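DNA fragmentation factor subunit beta (Mus musculus, PDB 1V0D) cuts chromosomal DNA as an endonuclease during apoptosis, inducing DNA fragmentation and chromatin condensation. Local coordinates at residues K155-L159 against N245-N249; S195-L200 against W287-Y291. All coordinates share one frame; numbering follows the deposited sequence.

Contact 1: K155-L159 against N245-N249; sequences KSGYL and NPYGN
Lys155 and Tyr247 meet through matching first torsions: each sets CG opposite the carbonyl carbon and beside the backbone N (chi1 -74° and -69°), and the lysine runs straight from there. Its extended chain passes alongside the tyrosine, Lys155 CB lying 3.7 Å from Tyr247 CD2, and carries the ammonium past the ring to the main chain of Tyr247. There Lys155 NZ donates to Tyr247 O at 2.6 Å, with a C=O...N angle of 178°, almost in line with the carbonyl. The same nitrogen also forms a salt bridge with Asp141 and a hydrogen bond to Ala135 O, so this buried charge is gripped by several partners, with the ring of Trp144 in cation-pi contact. One turn on along the helix, Leu159 puts CD2 over one face of the phenol, 3.6 Å from the centroid of the Tyr247 ring and displaced toward its rim. That methyl also touches the proline, Leu159 CD2 to Pro246 CG measuring 3.5 Å. Ser156 OG approaches Tyr247 CE2 obliquely at 3.5 Å, but its hydrogen bond goes to Glu136. The tyrosine's hydroxyl is fixed by Phe210 O and Arg212 N. The contact thus joins the N-terminal turn of helix 155-175 to the buried loop between strand 243-244 and helix 250-255, where Asn249 is the N-cap.

Contact 2: S195-L200 against W287-Y291; sequences SMCQKL and WEYFY
This is a helix-to-helix contact in which aromatic side chains of helix 287-295 pack against helix 186-202, partly buried within the DFF40 nuclease region. The axes of the two short segments pass 10.5 Å apart at a crossing angle of -55°, and Trp287 and Tyr291, one turn apart, both point into the interface. Lys199, whose CG stands opposite its backbone N (chi1 -177°), lays its aliphatic chain obliquely over one face of Tyr291. Lys199 CD sits 3.9 Å from the centroid of the Tyr291 ring, a CH-pi contact, while Lys199 CG is 3.5 Å from Tyr291 CZ. At the edge of the same ring comes a branch point, Leu200 CG being 3.7 Å from Tyr291 CE1. The indole is covered on one face by the serine, Ser195 CB lying 4.0 Å from the centroid of the Trp287 six-membered ring; the carboxylate carbon of Glu288 lies over the opposite face. Met196 slides past the indole in the reverse direction, with Met196 CG 3.8 Å from Trp287 CE3. Glu288 makes its salt bridge with Arg324, and Lys199 NZ stays 5.7 Å from Glu288 OE2. Beyond the interface, Leu200 and Cys197 rest on helix 155-175, Met196 and Leu200 reach Phe295 farther along helix 287-295, and Phe290 packs against helix 267-281.

Contacts 1 and 2 are separate, their centres 28 Å and their nearest atoms about 14 Å apart, yet helix 155-175 connects them: its first turn forms contact 1, while its Ile167 and Leu171 receive Leu200 and Cys197 beside contact 2. The segments alternate along the chain: helices 155-175 and 186-202, which follow each other, each meet a later part of the nuclease region. Contact 1 follows soon after the zinc ligand His242. Asp262 on strand 260-263 and His308 after strand 300-303 bind the magnesium ion, consistent with the His-Me finger (beta-beta-alpha-metal) clan. The side chain of Leu200 in contact 2 lies about 8 Å from a bound lead ion.

Contact 1: K155-L159 against N245-N249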
loop_
_atom_site.group_PDB
_atom_site.type_symbol
_atom_site.label_atom_id
_atom_site.label_comp_id
_atom_site.label_asym_id
_atom_site.label_seq_id
_atom_site.Cartn_x
_atom_site.Cartn_y
_atom_site.Cartn_z
ATOM N N LYS A 155 18.193 3.017 -12.151
ATOM C CA LYS A 155 16.800 2.699 -11.845
ATOM C C LYS A 155 16.555 1.181 -11.876
ATOM O O LYS A 155 16.106 0.593 -10.883
ATOM C CB LYS A 155 15.858 3.380 -12.837
ATOM C CG LYS A 155 15.700 4.879 -12.638
ATOM C CD LYS A 155 14.682 5.443 -13.615
ATOM C CE LYS A 155 14.548 6.941 -13.475
ATOM N NZ LYS A 155 13.734 7.508 -14.585
ATOM N N SER A 156 16.839 0.554 -13.018
ATOM C CA SER A 156 16.660 -0.890 -13.156
ATOM C C SER A 156 17.285 -1.563 -11.955
ATOM O O SER A 156 16.716 -2.483 -11.375
ATOM C CB SER A 156 17.348 -1.416 -14.420
ATOM O OG SER A 156 16.656 -1.019 -15.590
ATOM N N GLY A 157 18.464 -1.081 -11.587
ATOM C CA GLY A 157 19.183 -1.651 -10.468
ATOM C C GLY A 157 18.404 -1.625 -9.183
ATOM O O GLY A 157 18.390 -2.603 -8.446
ATOM N N TYR A 158 17.753 -0.507 -8.898
ATOM C CA TYR A 158 16.993 -0.415 -7.667
ATOM C C TYR A 158 15.806 -1.365 -7.719
ATOM O O TYR A 158 15.602 -2.151 -6.792
ATOM C CB TYR A 158 16.501 1.012 -7.424
ATOM C CG TYR A 158 15.563 1.092 -6.242
ATOM C CD1 TYR A 158 16.023 0.878 -4.941
ATOM C CD2 TYR A 158 14.196 1.307 -6.428
ATOM C CE1 TYR A 158 15.134 0.869 -3.853
ATOM C CE2 TYR A 158 13.306 1.300 -5.350
ATOM C CZ TYR A 158 13.780 1.081 -4.074
ATOM O OH TYR A 158 12.894 1.070 -3.032
ATOM N N LEU A 159 15.026 -1.293 -8.798
ATOM C CA LEU A 159 13.860 -2.159 -8.958
ATOM C C LEU A 159 14.242 -3.640 -8.913
ATOM O O LEU A 159 13.492 -4.476 -8.408
ATOM C CB LEU A 159 13.141 -1.824 -10.262
ATOM C CG LEU A 159 11.810 -1.085 -10.087
ATOM C CD1 LEU A 159 11.877 -0.092 -8.942
ATOM C CD2 LEU A 159 11.465 -0.374 -11.371
ATOM N N ASN A 245 4.282 2.381 -14.529
ATOM C CA ASN A 245 5.672 2.417 -14.959
ATOM C C ASN A 245 6.494 3.038 -13.847
ATOM O O ASN A 245 6.738 4.245 -13.828
ATOM C CB ASN A 245 5.827 3.216 -16.254
ATOM C CG ASN A 245 7.215 3.061 -16.873
ATOM O OD1 ASN A 245 7.367 3.094 -18.097
ATOM N ND2 ASN A 245 8.233 2.901 -16.030
ATOM N N PRO A 246 6.942 2.209 -12.897
ATOM C CA PRO A 246 7.743 2.687 -11.765
ATOM C C PRO A 246 9.014 3.427 -12.170
ATOM O O PRO A 246 9.634 4.086 -11.345
ATOM C CB PRO A 246 8.041 1.402 -10.996
ATOM C CG PRO A 246 8.119 0.379 -12.094
ATOM C CD PRO A 246 6.924 0.737 -12.946
ATOM N N TYR A 247 9.398 3.327 -13.438
ATOM C CA TYR A 247 10.619 3.976 -13.896
ATOM C C TYR A 247 10.543 5.456 -14.239
ATOM O O TYR A 247 11.586 6.105 -14.366
ATOM C CB TYR A 247 11.192 3.272 -15.127
ATOM C CG TYR A 247 11.745 1.901 -14.880
ATOM C CD1 TYR A 247 10.913 0.783 -14.896
ATOM C CD2 TYR A 247 13.108 1.710 -14.671
ATOM C CE1 TYR A 247 11.421 -0.498 -14.715
ATOM C CE2 TYR A 247 13.629 0.430 -14.488
ATOM C CZ TYR A 247 12.774 -0.667 -14.515
ATOM O OH TYR A 247 13.267 -1.933 -14.348
ATOM N N GLY A 248 9.352 6.016 -14.393
ATOM C CA GLY A 248 9.339 7.412 -14.786
ATOM C C GLY A 248 8.850 8.438 -13.798
ATOM O O GLY A 248 8.387 9.503 -14.210
ATOM N N ASN A 249 8.996 8.177 -12.507
ATOM C CA ASN A 249 8.455 9.112 -11.540
ATOM C C ASN A 249 8.743 8.580 -10.136
ATOM O O ASN A 249 8.683 7.374 -9.899
ATOM C CB ASN A 249 6.955 9.176 -11.815
ATOM C CG ASN A 249 6.227 10.115 -10.928
ATOM O OD1 ASN A 249 6.296 10.015 -9.706
ATOM N ND2 ASN A 249 5.483 11.033 -11.536
#

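Contact 2: S195-L200 against W287-Y291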
loop_
_atom_site.group_PDB
_atom_site.type_symbol
_atom_site.label_atom_id
_atom_site.label_comp_id
_atom_site.label_asym_id
_atom_site.label_seq_id
_atom_site.Cartn_x
_atom_site.Cartn_y
_atom_site.Cartn_z
ATOM N N SER A 195 18.812 -26.207 -0.509
ATOM C CA SER A 195 18.824 -26.381 -1.962
ATOM C C SER A 195 18.095 -25.235 -2.660
ATOM O O SER A 195 18.597 -24.656 -3.629
ATOM C CB SER A 195 18.134 -27.688 -2.344
ATOM O OG SER A 195 18.595 -28.761 -1.548
ATOM N N MET A 196 16.899 -24.926 -2.172
ATOM C CA MET A 196 16.109 -23.859 -2.755
ATOM C C MET A 196 16.893 -22.560 -2.712
ATOM O O MET A 196 16.829 -21.760 -3.642
ATOM C CB MET A 196 14.784 -23.696 -2.006
ATOM C CG MET A 196 13.775 -24.819 -2.252
ATOM S SD MET A 196 12.214 -24.568 -1.346
ATOM C CE MET A 196 12.713 -25.050 0.283
ATOM N N CYS A 197 17.646 -22.350 -1.643
ATOM C CA CYS A 197 18.419 -21.126 -1.528
ATOM C C CYS A 197 19.573 -21.042 -2.527
ATOM O O CYS A 197 19.872 -19.968 -3.063
ATOM C CB CYS A 197 18.973 -20.980 -0.131
ATOM S SG CYS A 197 20.236 -19.712 -0.105
ATOM N N GLN A 198 20.239 -22.165 -2.761
ATOM C CA GLN A 198 21.334 -22.180 -3.719
ATOM C C GLN A 198 20.755 -21.751 -5.067
ATOM O O GLN A 198 21.241 -20.806 -5.691
ATOM C CB GLN A 198 21.944 -23.588 -3.816
ATOM N N LYS A 199 19.699 -22.440 -5.494
ATOM C CA LYS A 199 19.036 -22.144 -6.761
ATOM C C LYS A 199 18.595 -20.689 -6.844
ATOM O O LYS A 199 18.674 -20.074 -7.902
ATOM C CB LYS A 199 17.826 -23.055 -6.947
ATOM C CG LYS A 199 17.121 -22.863 -8.269
ATOM C CD LYS A 199 16.409 -24.136 -8.671
ATOM C CE LYS A 199 15.968 -24.077 -10.123
ATOM N NZ LYS A 199 15.646 -25.436 -10.649
ATOM N N LEU A 200 18.121 -20.140 -5.732
ATOM C CA LEU A 200 17.697 -18.753 -5.730
ATOM C C LEU A 200 18.894 -17.847 -5.973
ATOM O O LEU A 200 18.808 -16.894 -6.746
ATOM C CB LEU A 200 17.030 -18.381 -4.406
ATOM C CG LEU A 200 15.516 -18.575 -4.383
ATOM C CD1 LEU A 200 14.943 -18.034 -3.087
ATOM C CD2 LEU A 200 14.911 -17.854 -5.571
ATOM N N TRP A 287 11.323 -31.286 -4.407
ATOM C CA TRP A 287 11.441 -29.901 -3.961
ATOM C C TRP A 287 11.442 -28.847 -5.064
ATOM O O TRP A 287 11.059 -27.702 -4.826
ATOM C CB TRP A 287 12.676 -29.726 -3.055
ATOM C CG TRP A 287 14.003 -29.837 -3.731
ATOM C CD1 TRP A 287 14.842 -30.912 -3.720
ATOM C CD2 TRP A 287 14.652 -28.829 -4.517
ATOM N NE1 TRP A 287 15.976 -30.641 -4.453
ATOM C CE2 TRP A 287 15.886 -29.368 -4.953
ATOM C CE3 TRP A 287 14.311 -27.520 -4.896
ATOM C CZ2 TRP A 287 16.785 -28.641 -5.752
ATOM C CZ3 TRP A 287 15.208 -26.797 -5.695
ATOM C CH2 TRP A 287 16.429 -27.363 -6.112
ATOM N N GLU A 288 11.849 -29.216 -6.273
ATOM C CA GLU A 288 11.849 -28.240 -7.365
ATOM C C GLU A 288 10.430 -27.717 -7.608
ATOM O O GLU A 288 10.236 -26.557 -7.991
ATOM C CB GLU A 288 12.394 -28.863 -8.659
ATOM C CG GLU A 288 13.908 -29.033 -8.701
ATOM C CD GLU A 288 14.407 -30.154 -7.800
ATOM O OE1 GLU A 288 13.564 -30.845 -7.172
ATOM O OE2 GLU A 288 15.642 -30.353 -7.725
ATOM N N TYR A 289 9.442 -28.584 -7.389
ATOM C CA TYR A 289 8.040 -28.225 -7.586
ATOM C C TYR A 289 7.645 -27.105 -6.629
ATOM O O TYR A 289 7.049 -26.104 -7.053
ATOM C CB TYR A 289 7.136 -29.456 -7.380
ATOM C CG TYR A 289 5.656 -29.136 -7.411
ATOM C CD1 TYR A 289 5.109 -28.405 -8.461
ATOM C CD2 TYR A 289 4.812 -29.521 -6.368
ATOM C CE1 TYR A 289 3.760 -28.056 -8.470
ATOM C CE2 TYR A 289 3.457 -29.183 -6.367
ATOM C CZ TYR A 289 2.936 -28.445 -7.418
ATOM O OH TYR A 289 1.604 -28.051 -7.414
ATOM N N PHE A 290 7.987 -27.285 -5.350
ATOM C CA PHE A 290 7.696 -26.307 -4.308
ATOM C C PHE A 290 8.450 -25.011 -4.574
ATOM O O PHE A 290 7.978 -23.914 -4.253
ATOM C CB PHE A 290 8.075 -26.864 -2.940
ATOM C CG PHE A 290 7.203 -27.995 -2.498
ATOM C CD1 PHE A 290 7.571 -29.313 -2.741
ATOM C CD2 PHE A 290 5.963 -27.742 -1.911
ATOM C CE1 PHE A 290 6.708 -30.374 -2.408
ATOM C CE2 PHE A 290 5.093 -28.794 -1.575
ATOM C CZ PHE A 290 5.468 -30.112 -1.826
ATOM N N TYR A 291 9.629 -25.140 -5.168
ATOM C CA TYR A 291 10.417 -23.975 -5.514
ATOM C C TYR A 291 9.563 -23.140 -6.478
ATOM O O TYR A 291 9.314 -21.958 -6.243
ATOM C CB TYR A 291 11.713 -24.414 -6.190
ATOM C CG TYR A 291 12.550 -23.276 -6.699
ATOM C CD1 TYR A 291 13.355 -22.536 -5.837
ATOM C CD2 TYR A 291 12.529 -22.929 -8.049
ATOM C CE1 TYR A 291 14.129 -21.472 -6.312
ATOM C CE2 TYR A 291 13.290 -21.873 -8.532
ATOM C CZ TYR A 291 14.089 -21.150 -7.659
ATOM O OH TYR A 291 14.844 -20.105 -8.139
#